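Local coordinates for protein CofB (Escherichia coli, PDB 5AX6) that forms a homotrimer as the minor pilin subunit of the type IVb pilus CFA/III, and probably takes part in assembling that pilus, at residues 372-377 and 445-450; 352-357 and 453-458; 389-392 and 396-399; 417-422 and 470-475. One frame throughout, in Å; residues are numbered along the deposited sequence. Where two conformers were deposited one is given.

Contact 1 of 4, residues 372-377 and 445-450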
loop_
_atom_site.group_PDB
_atom_site.type_symbol
_atom_site.label_atom_id
_atom_site.label_comp_id
_atom_site.label_asym_id
_atom_site.label_seq_id
_atom_site.Cartn_x
_atom_site.Cartn_y
_atom_site.Cartn_z
ATOM N N GLY A 372 -42.342 -29.960 24.080
ATOM C CA GLY A 372 -41.067 -29.328 24.385
ATOM C C GLY A 372 -41.161 -27.839 24.686
ATOM O O GLY A 372 -41.849 -27.094 23.988
ATOM N N ASN A 373 -40.497 -27.414 25.757
ATOM C CA ASN A 373 -40.351 -26.001 26.067
ATOM C C ASN A 373 -38.861 -25.681 26.013
ATOM O O ASN A 373 -38.189 -25.630 27.041
ATOM C CB ASN A 373 -40.942 -25.663 27.434
ATOM C CG ASN A 373 -40.810 -24.184 27.783
ATOM O OD1 ASN A 373 -40.490 -23.356 26.930
ATOM N ND2 ASN A 373 -41.051 -23.852 29.044
ATOM N N VAL A 374 -38.350 -25.497 24.802
ATOM C CA VAL A 374 -36.901 -25.474 24.609
ATOM C C VAL A 374 -36.234 -24.264 25.246
ATOM O O VAL A 374 -35.039 -24.312 25.533
ATOM C CB VAL A 374 -36.526 -25.521 23.109
ATOM C CG1 VAL A 374 -37.112 -26.774 22.457
ATOM C CG2 VAL A 374 -36.983 -24.243 22.383
ATOM N N THR A 375 -36.982 -23.182 25.472
ATOM C CA THR A 375 -36.377 -21.978 26.034
ATOM C C THR A 375 -36.096 -22.126 27.522
ATOM O O THR A 375 -35.388 -21.302 28.111
ATOM C CB THR A 375 -37.266 -20.720 25.844
ATOM O OG1 THR A 375 -38.515 -20.906 26.522
ATOM C CG2 THR A 375 -37.512 -20.438 24.375
ATOM N N SER A 376 -36.645 -23.177 28.129
ATOM C CA SER A 376 -36.652 -23.287 29.582
ATOM C C SER A 376 -36.303 -24.666 30.119
ATOM O O SER A 376 -36.180 -24.841 31.331
ATOM C CB SER A 376 -38.031 -22.889 30.128
ATOM O OG SER A 376 -38.031 -21.553 30.575
ATOM N N GLU A 377 -36.159 -25.643 29.231
ATOM C CA GLU A 377 -35.908 -27.018 29.665
ATOM C C GLU A 377 -34.585 -27.179 30.393
ATOM O O GLU A 377 -33.564 -26.633 29.984
ATOM C CB GLU A 377 -35.932 -27.972 28.473
ATOM C CG GLU A 377 -37.331 -28.481 28.119
ATOM C CD GLU A 377 -37.360 -29.198 26.784
ATOM O OE1 GLU A 377 -36.415 -29.009 25.987
ATOM O OE2 GLU A 377 -38.324 -29.950 26.531
ATOM N N GLN A 445 -32.510 -30.767 18.341
ATOM C CA GLN A 445 -33.192 -29.603 17.800
ATOM C C GLN A 445 -32.432 -28.337 18.157
ATOM O O GLN A 445 -31.885 -28.223 19.256
ATOM C CB GLN A 445 -34.622 -29.526 18.349
ATOM C CG GLN A 445 -35.522 -28.472 17.700
ATOM C CD GLN A 445 -36.980 -28.682 18.095
ATOM O OE1 GLN A 445 -37.592 -29.689 17.730
ATOM N NE2 GLN A 445 -37.529 -27.753 18.858
ATOM N N VAL A 446 -32.405 -27.400 17.218
ATOM C CA VAL A 446 -31.802 -26.102 17.438
ATOM C C VAL A 446 -32.838 -25.043 17.157
ATOM O O VAL A 446 -33.441 -25.037 16.081
ATOM C CB VAL A 446 -30.565 -25.883 16.530
ATOM C CG1 VAL A 446 -30.093 -24.425 16.596
ATOM C CG2 VAL A 446 -29.438 -26.863 16.933
ATOM N N ASN A 447 -33.013 -24.146 18.117
ATOM C CA ASN A 447 -33.926 -23.023 18.002
ATOM C C ASN A 447 -33.224 -21.731 18.387
ATOM O O ASN A 447 -32.160 -21.765 18.994
ATOM C CB ASN A 447 -35.155 -23.238 18.889
ATOM C CG ASN A 447 -35.881 -24.527 18.558
ATOM O OD1 ASN A 447 -35.764 -25.531 19.276
ATOM N ND2 ASN A 447 -36.611 -24.516 17.452
ATOM N N GLN A 448 -33.832 -20.602 18.047
ATOM C CA GLN A 448 -33.235 -19.307 18.334
ATOM C C GLN A 448 -34.298 -18.260 18.670
ATOM O O GLN A 448 -35.394 -18.268 18.103
ATOM C CB GLN A 448 -32.405 -18.830 17.133
ATOM C CG GLN A 448 -33.260 -18.461 15.932
ATOM C CD GLN A 448 -32.479 -18.360 14.629
ATOM O OE1 GLN A 448 -32.754 -19.091 13.671
ATOM N NE2 GLN A 448 -31.542 -17.433 14.573
ATOM N N SER A 449 -33.957 -17.370 19.595
ATOM C CA SER A 449 -34.666 -16.103 19.749
ATOM C C SER A 449 -33.821 -15.050 19.055
ATOM O O SER A 449 -32.854 -15.381 18.373
ATOM C CB SER A 449 -34.859 -15.742 21.218
ATOM O OG SER A 449 -33.609 -15.579 21.864
ATOM N N GLY A 450 -34.162 -13.784 19.241
ATOM C CA GLY A 450 -33.330 -12.719 18.719
ATOM C C GLY A 450 -31.943 -12.734 19.342
ATOM O O GLY A 450 -30.973 -12.325 18.705
#
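Gln445 and Asn447 turn their side chains toward Val374, which sits in a type I beta turn made by Asn373 to Ser376. The strand they belong to, 438-448, forms an antiparallel beta hairpin with strand 452-463 in the C-terminal region of CofB. Gln445 comes first along this strand. With CG anti to the backbone N (chi1 -171°) and an extended chain, it carries its amide as far as Val374, and NE2 lies 3.8 Å from Val374 CG1. Its OE1 serves another subunit, accepting from the backbone N of Arg430 of the second subunit. Val446 points away from the turn and packs on Trp453. Asn447 takes up the valine again: OD1 is 3.6 Å from CG2 and 3.7 Å from CG1 of Val374, so the carbonyl oxygen rests against both methyls, while ND2 donates to the backbone O of Ala427 of the second subunit. Cut back to an alanine, this position would probably leave both Gln445 NE2 and that Ala427 carbonyl without their mates and uncover the methyls of Val374. Beyond it, Ser449 begins the hairpin turn, its OG bonded to the backbone N of Ser451 and of Lys452. The two amides are tied to each other by a nearly straight bond from Gln445 NE2 to Asn447 OD1 (2.9 Å, 166° at the hydrogen), which lies in the carbonyl plane on a lone pair.

Contact 2 of 4, residues 352-357 and 453-458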
loop_
_atom_site.group_PDB
_atom_site.type_symbol
_atom_site.label_atom_id
_atom_site.label_comp_id
_atom_site.label_asym_id
_atom_site.label_seq_id
_atom_site.Cartn_x
_atom_site.Cartn_y
_atom_site.Cartn_z
ATOM N N ALA A 352 -19.691 -29.666 23.656
ATOM C CA ALA A 352 -20.547 -29.556 24.840
ATOM C C ALA A 352 -21.427 -30.773 24.984
ATOM O O ALA A 352 -21.868 -31.355 23.993
ATOM C CB ALA A 352 -21.403 -28.293 24.768
ATOM N N ALA A 353 -21.651 -31.173 26.229
ATOM C CA ALA A 353 -22.633 -32.189 26.528
ATOM C C ALA A 353 -23.882 -31.496 27.074
ATOM O O ALA A 353 -23.814 -30.376 27.591
ATOM C CB ALA A 353 -22.085 -33.195 27.521
ATOM N N PHE A 354 -25.031 -32.137 26.916
ATOM C CA PHE A 354 -26.225 -31.694 27.626
ATOM C C PHE A 354 -26.001 -32.015 29.112
ATOM O O PHE A 354 -25.043 -32.725 29.458
ATOM C CB PHE A 354 -27.471 -32.365 27.050
ATOM C CG PHE A 354 -27.690 -32.058 25.588
ATOM C CD1 PHE A 354 -28.344 -30.897 25.199
ATOM C CD2 PHE A 354 -27.219 -32.915 24.610
ATOM C CE1 PHE A 354 -28.536 -30.602 23.859
ATOM C CE2 PHE A 354 -27.405 -32.626 23.265
ATOM C CZ PHE A 354 -28.069 -31.471 22.888
ATOM N N SER A 355 -26.826 -31.472 30.003
ATOM C CA SER A 355 -26.421 -31.500 31.404
ATOM C C SER A 355 -27.424 -32.092 32.399
ATOM O O SER A 355 -27.255 -31.905 33.597
ATOM C CB SER A 355 -26.039 -30.085 31.857
ATOM O OG SER A 355 -27.101 -29.163 31.705
ATOM N N ASN A 356 -28.437 -32.818 31.931
ATOM C CA ASN A 356 -29.306 -33.549 32.869
ATOM C C ASN A 356 -28.612 -34.804 33.371
ATOM O O ASN A 356 -28.082 -35.586 32.583
ATOM C CB ASN A 356 -30.655 -33.903 32.228
ATOM C CG ASN A 356 -31.589 -32.712 32.165
ATOM O OD1 ASN A 356 -31.429 -31.749 32.920
ATOM N ND2 ASN A 356 -32.566 -32.764 31.267
ATOM N N SER A 357 -28.626 -34.995 34.692
ATOM C CA SER A 357 -27.832 -36.038 35.336
ATOM C C SER A 357 -28.646 -37.053 36.152
ATOM O O SER A 357 -28.339 -38.246 36.161
ATOM C CB SER A 357 -26.791 -35.384 36.244
ATOM O OG SER A 357 -25.919 -36.349 36.787
ATOM N N TRP A 453 -29.392 -18.900 21.333
ATOM C CA TRP A 453 -29.541 -20.221 20.715
ATOM C C TRP A 453 -29.963 -21.226 21.762
ATOM O O TRP A 453 -29.386 -21.260 22.842
ATOM C CB TRP A 453 -28.232 -20.741 20.102
ATOM C CG TRP A 453 -27.720 -20.056 18.867
ATOM C CD1 TRP A 453 -26.619 -19.261 18.787
ATOM C CD2 TRP A 453 -28.246 -20.154 17.540
ATOM N NE1 TRP A 453 -26.437 -18.833 17.499
ATOM C CE2 TRP A 453 -27.419 -19.374 16.706
ATOM C CE3 TRP A 453 -29.330 -20.834 16.967
ATOM C CZ2 TRP A 453 -27.643 -19.238 15.335
ATOM C CZ3 TRP A 453 -29.563 -20.690 15.611
ATOM C CH2 TRP A 453 -28.721 -19.897 14.804
ATOM N N TYR A 454 -30.927 -22.079 21.430
ATOM C CA TYR A 454 -31.306 -23.168 22.321
ATOM C C TYR A 454 -31.084 -24.507 21.661
ATOM O O TYR A 454 -31.647 -24.770 20.609
ATOM C CB TYR A 454 -32.772 -23.058 22.733
ATOM C CG TYR A 454 -33.125 -21.726 23.343
ATOM C CD1 TYR A 454 -32.918 -21.485 24.697
ATOM C CD2 TYR A 454 -33.663 -20.714 22.565
ATOM C CE1 TYR A 454 -33.247 -20.250 25.259
ATOM C CE2 TYR A 454 -33.995 -19.484 23.121
ATOM C CZ TYR A 454 -33.785 -19.267 24.465
ATOM O OH TYR A 454 -34.123 -18.050 25.012
ATOM N N ILE A 455 -30.274 -25.354 22.287
ATOM C CA ILE A 455 -30.024 -26.675 21.744
ATOM C C ILE A 455 -30.549 -27.694 22.730
ATOM O O ILE A 455 -30.170 -27.688 23.905
ATOM C CB ILE A 455 -28.523 -26.942 21.467
ATOM C CG1 ILE A 455 -27.944 -25.877 20.524
ATOM C CG2 ILE A 455 -28.359 -28.297 20.800
ATOM C CD1 ILE A 455 -27.164 -24.767 21.209
ATOM N N THR A 456 -31.440 -28.560 22.253
ATOM C CA THR A 456 -32.045 -29.570 23.112
ATOM C C THR A 456 -32.078 -30.892 22.389
ATOM O O THR A 456 -31.861 -30.942 21.180
ATOM C CB THR A 456 -33.470 -29.199 23.518
ATOM O OG1 THR A 456 -34.263 -29.032 22.330
ATOM C CG2 THR A 456 -33.468 -27.914 24.326
ATOM N N ALA A 457 -32.361 -31.960 23.124
ATOM C CA ALA A 457 -32.313 -33.296 22.555
ATOM C C ALA A 457 -33.181 -34.271 23.324
ATOM O O ALA A 457 -33.257 -34.208 24.555
ATOM C CB ALA A 457 -30.864 -33.803 22.527
ATOM N N THR A 458 -33.821 -35.184 22.604
ATOM C CA THR A 458 -34.398 -36.357 23.256
ATOM C C THR A 458 -33.649 -37.591 22.778
ATOM O O THR A 458 -33.167 -37.625 21.646
ATOM C CB THR A 458 -35.909 -36.516 22.964
ATOM O OG1 THR A 458 -36.111 -36.619 21.550
ATOM C CG2 THR A 458 -36.676 -35.314 23.488
#
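Phe354 and Thr456 mark the closest approach of the two backbones, with their CA atoms 7.7 Å apart, a spacing that leaves the contact to the Phe354 ring. Its CG stands beside the backbone N (chi1 -60°), which sends the ring from just past the end of strand 341-353 toward segment 453-458 of strand 452-463. There the ring meets the strand with both face and edge. Ala457 CB lies over one face, 4.0 Å from the centroid and 27° off the normal, a CH-pi contact displaced toward the CZ and CE2 rim. At the edge, near the ring plane, the backbone carbonyl of Ile455 comes in, with its O 3.3 Å from Phe354 CE1, an approach consistent with a weak attraction between the rim hydrogens and the oxygen. The two strands belong to different antiparallel sheets, which face each other in the manner of a beta sandwich, and Phe354 helps to fill the layer between them. Ile455 contributes its CG2 branch, 3.8 Å from Phe354 CZ, while the CG1 branch leads away from the ring. Ile381, on a strand next to 452-463, touches both Phe354 and Ile455, and Leu401 of the sheet to which strand 341-353 belongs also packs on Ile455. Thr456 presents its backbone to the ring, CA lying 3.7 Å from Phe354 CE1, and its CB is directed away from segment 352-357; its OG1 makes a weak hydrogen bond to Arg430 NH1 of the second subunit.

Contact 3 of 4, residues 389-392 and 396-399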
loop_
_atom_site.group_PDB
_atom_site.type_symbol
_atom_site.label_atom_id
_atom_site.label_comp_id
_atom_site.label_asym_id
_atom_site.label_seq_id
_atom_site.Cartn_x
_atom_site.Cartn_y
_atom_site.Cartn_z
ATOM N N PRO A 389 -20.535 -10.134 10.841
ATOM C CA PRO A 389 -19.685 -9.018 10.402
ATOM C C PRO A 389 -20.314 -8.224 9.269
ATOM O O PRO A 389 -21.388 -8.580 8.780
ATOM C CB PRO A 389 -18.396 -9.718 9.944
ATOM C CG PRO A 389 -18.855 -11.073 9.502
ATOM C CD PRO A 389 -20.013 -11.442 10.410
ATOM N N VAL A 390 -19.643 -7.148 8.857
ATOM C CA VAL A 390 -20.110 -6.325 7.756
ATOM C C VAL A 390 -20.156 -7.140 6.471
ATOM O O VAL A 390 -19.284 -7.967 6.216
ATOM C CB VAL A 390 -19.203 -5.083 7.549
ATOM C CG1 VAL A 390 -19.598 -4.325 6.296
ATOM C CG2 VAL A 390 -19.247 -4.174 8.779
ATOM N N SER A 391 -21.187 -6.922 5.664
ATOM C CA SER A 391 -21.276 -7.590 4.376
ATOM C C SER A 391 -21.549 -6.565 3.289
ATOM O O SER A 391 -22.071 -5.484 3.563
ATOM C CB SER A 391 -22.365 -8.668 4.393
ATOM O OG SER A 391 -23.638 -8.096 4.632
ATOM N N PRO A 392 -21.178 -6.894 2.049
ATOM C CA PRO A 392 -21.347 -5.942 0.948
ATOM C C PRO A 392 -22.797 -5.762 0.538
ATOM O O PRO A 392 -23.638 -6.624 0.819
ATOM C CB PRO A 392 -20.538 -6.569 -0.195
ATOM C CG PRO A 392 -20.440 -8.013 0.144
ATOM C CD PRO A 392 -20.485 -8.124 1.633
ATOM N N LYS A 396 -27.562 -9.812 3.170
ATOM C CA LYS A 396 -27.827 -9.978 4.591
ATOM C C LYS A 396 -27.260 -11.291 5.135
ATOM O O LYS A 396 -27.608 -12.369 4.656
ATOM C CB LYS A 396 -29.335 -9.923 4.851
ATOM C CG LYS A 396 -29.737 -10.062 6.307
ATOM C CD LYS A 396 -29.101 -8.969 7.152
ATOM C CE LYS A 396 -29.504 -9.086 8.617
ATOM N NZ LYS A 396 -28.719 -8.153 9.478
ATOM N N LEU A 397 -26.395 -11.192 6.140
ATOM C CA LEU A 397 -25.867 -12.383 6.818
ATOM C C LEU A 397 -26.752 -12.816 7.966
ATOM O O LEU A 397 -27.234 -11.981 8.728
ATOM C CB LEU A 397 -24.462 -12.121 7.352
ATOM C CG LEU A 397 -23.378 -11.926 6.295
ATOM C CD1 LEU A 397 -22.105 -11.426 6.956
ATOM C CD2 LEU A 397 -23.121 -13.235 5.554
ATOM N N HIS A 398 -26.940 -14.128 8.099
ATOM C CA HIS A 398 -27.666 -14.708 9.218
ATOM C C HIS A 398 -26.735 -15.493 10.125
ATOM O O HIS A 398 -25.891 -16.239 9.635
ATOM C CB HIS A 398 -28.763 -15.647 8.727
ATOM C CG HIS A 398 -29.609 -15.073 7.634
ATOM N ND1 HIS A 398 -30.550 -14.097 7.860
ATOM C CD2 HIS A 398 -29.660 -15.355 6.312
ATOM C CE1 HIS A 398 -31.142 -13.789 6.717
ATOM N NE2 HIS A 398 -30.626 -14.542 5.766
ATOM N N PRO A 399 -26.909 -15.361 11.446
ATOM C CA PRO A 399 -26.211 -16.279 12.359
ATOM C C PRO A 399 -26.673 -17.711 12.141
ATOM O O PRO A 399 -27.858 -17.942 11.906
ATOM C CB PRO A 399 -26.602 -15.779 13.755
ATOM C CG PRO A 399 -27.826 -14.942 13.542
ATOM C CD PRO A 399 -27.740 -14.375 12.157
HETATM O O HOH W 1 -25.662 -8.644 7.180
#
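Leu397 reaches across to Pro389 and Ser391 with a single branch. From CB the chain turns so that CG lies anti to the carbonyl carbon (chi1 -68°). CG then comes to 3.9 Å from Ser391 CB. At the tip, CD1 enters the bend of segment 389-392: it rests 3.5 Å from the backbone O of Pro389, 4.0 Å from CD of the Pro389 ring and 3.8 Å from Ser391 CB. The two side chains of Leu397 and Pro389 cross at about a right angle, and CD1 meets the CG-CD side of the ring. Leu329, Leu343 and Cys388 also touch this side chain. Without the branched end, as with a serine here, a gap would probably open beside Pro389 and Ser391. The backbone N of Leu397 donates to a water at 2.8 Å; the link from this water on to Ser391 OG is long and, since Ser391 has a second conformer, doubtful, as is the bond of OG to its main partner, Asn395 O. The segments flank the short connection between strands 391-392 and 398-409, and Ser391 and Pro392 pair antiparallel with a strand of the third subunit, an intermolecular continuation of a beta sheet that belongs to the trimer interface.

Contact 4 of 4, residues 417-422 and 470-475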
loop_
_atom_site.group_PDB
_atom_site.type_symbol
_atom_site.label_atom_id
_atom_site.label_comp_id
_atom_site.label_asym_id
_atom_site.label_seq_id
_atom_site.Cartn_x
_atom_site.Cartn_y
_atom_site.Cartn_z
ATOM N N GLY A 417 -29.740 -46.462 41.205
ATOM C CA GLY A 417 -30.679 -45.643 40.455
ATOM C C GLY A 417 -30.045 -44.394 39.871
ATOM O O GLY A 417 -30.719 -43.385 39.655
ATOM N N LYS A 418 -28.744 -44.468 39.610
ATOM C CA LYS A 418 -28.004 -43.334 39.071
ATOM C C LYS A 418 -27.529 -43.594 37.643
ATOM O O LYS A 418 -27.388 -44.740 37.229
ATOM C CB LYS A 418 -26.807 -43.018 39.966
ATOM C CG LYS A 418 -27.191 -42.614 41.383
ATOM C CD LYS A 418 -25.959 -42.307 42.219
ATOM C CE LYS A 418 -26.323 -41.595 43.516
ATOM N NZ LYS A 418 -25.105 -41.212 44.291
ATOM N N TYR A 419 -27.279 -42.520 36.900
ATOM C CA TYR A 419 -26.732 -42.633 35.551
ATOM C C TYR A 419 -25.256 -42.248 35.596
ATOM O O TYR A 419 -24.912 -41.116 35.941
ATOM C CB TYR A 419 -27.516 -41.754 34.566
ATOM C CG TYR A 419 -28.972 -42.167 34.420
ATOM C CD1 TYR A 419 -29.369 -43.059 33.427
ATOM C CD2 TYR A 419 -29.941 -41.680 35.287
ATOM C CE1 TYR A 419 -30.691 -43.442 33.298
ATOM C CE2 TYR A 419 -31.262 -42.064 35.171
ATOM C CZ TYR A 419 -31.631 -42.944 34.176
ATOM O OH TYR A 419 -32.949 -43.328 34.056
ATOM N N GLN A 420 -24.386 -43.199 35.272
ATOM C CA GLN A 420 -22.949 -42.995 35.443
ATOM C C GLN A 420 -22.262 -42.415 34.196
ATOM O O GLN A 420 -21.256 -41.725 34.312
ATOM C CB GLN A 420 -22.269 -44.308 35.844
ATOM C CG GLN A 420 -22.702 -44.850 37.210
ATOM C CD GLN A 420 -22.590 -43.814 38.324
ATOM O OE1 GLN A 420 -21.730 -42.930 38.294
ATOM N NE2 GLN A 420 -23.472 -43.920 39.313
ATOM N N ALA A 421 -22.803 -42.685 33.012
ATOM C CA ALA A 421 -22.191 -42.167 31.783
ATOM C C ALA A 421 -22.234 -40.639 31.765
ATOM O O ALA A 421 -23.240 -40.029 32.123
ATOM C CB ALA A 421 -22.885 -42.749 30.558
ATOM N N ASP A 422 -21.131 -40.015 31.361
ATOM C CA ASP A 422 -21.001 -38.567 31.448
ATOM C C ASP A 422 -20.001 -38.087 30.392
ATOM O O ASP A 422 -18.823 -38.443 30.436
ATOM C CB ASP A 422 -20.552 -38.162 32.863
ATOM C CG ASP A 422 -20.595 -36.663 33.097
ATOM O OD1 ASP A 422 -20.497 -35.878 32.129
ATOM O OD2 ASP A 422 -20.718 -36.259 34.276
ATOM N N TYR A 470 -37.526 -45.992 27.555
ATOM C CA TYR A 470 -37.289 -44.678 28.120
ATOM C C TYR A 470 -37.120 -43.621 27.044
ATOM O O TYR A 470 -36.621 -43.905 25.960
ATOM C CB TYR A 470 -36.037 -44.692 28.998
ATOM C CG TYR A 470 -36.208 -45.429 30.302
ATOM C CD1 TYR A 470 -36.850 -44.829 31.380
ATOM C CD2 TYR A 470 -35.718 -46.718 30.459
ATOM C CE1 TYR A 470 -37.005 -45.498 32.582
ATOM C CE2 TYR A 470 -35.865 -47.398 31.661
ATOM C CZ TYR A 470 -36.513 -46.783 32.714
ATOM O OH TYR A 470 -36.660 -47.452 33.905
ATOM N N VAL A 471 -37.555 -42.408 27.354
ATOM C CA VAL A 471 -37.198 -41.243 26.558
ATOM C C VAL A 471 -36.476 -40.280 27.482
ATOM O O VAL A 471 -37.012 -39.907 28.526
ATOM C CB VAL A 471 -38.420 -40.564 25.925
ATOM C CG1 VAL A 471 -37.998 -39.283 25.206
ATOM C CG2 VAL A 471 -39.129 -41.524 24.964
ATOM N N TYR A 472 -35.256 -39.895 27.115
ATOM C CA TYR A 472 -34.459 -39.009 27.950
ATOM C C TYR A 472 -34.430 -37.597 27.364
ATOM O O TYR A 472 -34.403 -37.429 26.132
ATOM C CB TYR A 472 -33.020 -39.527 28.084
ATOM C CG TYR A 472 -32.848 -40.893 28.715
ATOM C CD1 TYR A 472 -33.533 -41.256 29.874
ATOM C CD2 TYR A 472 -31.963 -41.815 28.161
ATOM C CE1 TYR A 472 -33.350 -42.519 30.448
ATOM C CE2 TYR A 472 -31.777 -43.062 28.715
ATOM C CZ TYR A 472 -32.467 -43.412 29.861
ATOM O OH TYR A 472 -32.255 -44.655 30.404
ATOM N N LEU A 473 -34.418 -36.595 28.245
ATOM C CA LEU A 473 -34.297 -35.193 27.860
ATOM C C LEU A 473 -32.914 -34.626 28.176
ATOM O O LEU A 473 -32.451 -34.719 29.308
ATOM C CB LEU A 473 -35.357 -34.349 28.575
ATOM C CG LEU A 473 -35.258 -32.839 28.357
ATOM C CD1 LEU A 473 -35.612 -32.488 26.914
ATOM C CD2 LEU A 473 -36.157 -32.079 29.333
ATOM N N ASN A 474 -32.265 -34.024 27.181
ATOM C CA ASN A 474 -30.986 -33.336 27.377
ATOM C C ASN A 474 -29.998 -34.046 28.302
ATOM O O ASN A 474 -29.582 -33.484 29.317
ATOM C CB ASN A 474 -31.231 -31.930 27.924
ATOM C CG ASN A 474 -32.128 -31.104 27.026
ATOM O OD1 ASN A 474 -32.144 -31.280 25.806
ATOM N ND2 ASN A 474 -32.893 -30.195 27.630
ATOM N N PRO A 475 -29.615 -35.277 27.956
ATOM C CA PRO A 475 -28.802 -36.128 28.835
ATOM C C PRO A 475 -27.289 -35.850 28.798
ATOM O O PRO A 475 -26.739 -35.538 27.741
ATOM C CB PRO A 475 -29.087 -37.536 28.313
ATOM C CG PRO A 475 -29.476 -37.358 26.898
ATOM C CD PRO A 475 -30.020 -35.969 26.720
HETATM O O HOH W 2 -33.381 -45.549 32.705
#
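Tyr419 and Tyr472 share the same first torsion (chi1 -63° and -61°), each with CG trans to its own backbone C, and the two rings extend from opposite directions until their phenol ends lie close together. Their centroids lie 5.5 Å apart with the planes at 79°, an oblique pairing. Tyr472 OH approaches Tyr419 at the ring edge, near its plane, and stands 3.5 Å from CE1. In return Tyr419 OH is set obliquely against the other ring, 3.7 Å from Tyr472 CE1. The hydroxyls themselves are 3.9 Å apart and are bridged by a water, 2.6 Å from Tyr419 OH and 2.7 Å from Tyr472 OH, to which it donates. In this way the long connection between strands 398-409 and 438-448 is laid against strand 468-473, which forms an antiparallel hairpin with strand 452-463. The same connection supplies the backbone O of Asp411 as a hydrogen-bond partner of Tyr472 OH, so that the hydroxyl of this buried tyrosine is held by both the water and the carbonyl. Phe477 packs edge-to-face with the Tyr472 ring, while Ala359 and Leu362 of helix 359-362 line Tyr419. The bridging water lies in the plane of the Tyr472 ring, at its edge, and at the same time 3.2 Å above the plane of the Tyr470 ring, over its centre.

In the fold
All four contacts belong to the C-terminal domain of CofB. The second segments of contacts 1, 2 and 4 lie largely on one sheet, whose strands 438-448, 452-463 and 468-473 follow one another along the chain and lie side by side: the centre of contact 2 is about 11 Å from that of contact 1 and about 12 Å from that of contact 4. Contact 3 sits farther off, about 39 Å between centres from contact 4, and meets contact 2 where Trp453 packs on Pro399. In sequence, contact 3 is nested inside contact 1, and contact 1 inside contact 2, whereas contact 4 crosses both, so pieces of chain far apart in sequence are brought together. All four come within reach of the second subunit, contact 4 through Leu473 alone.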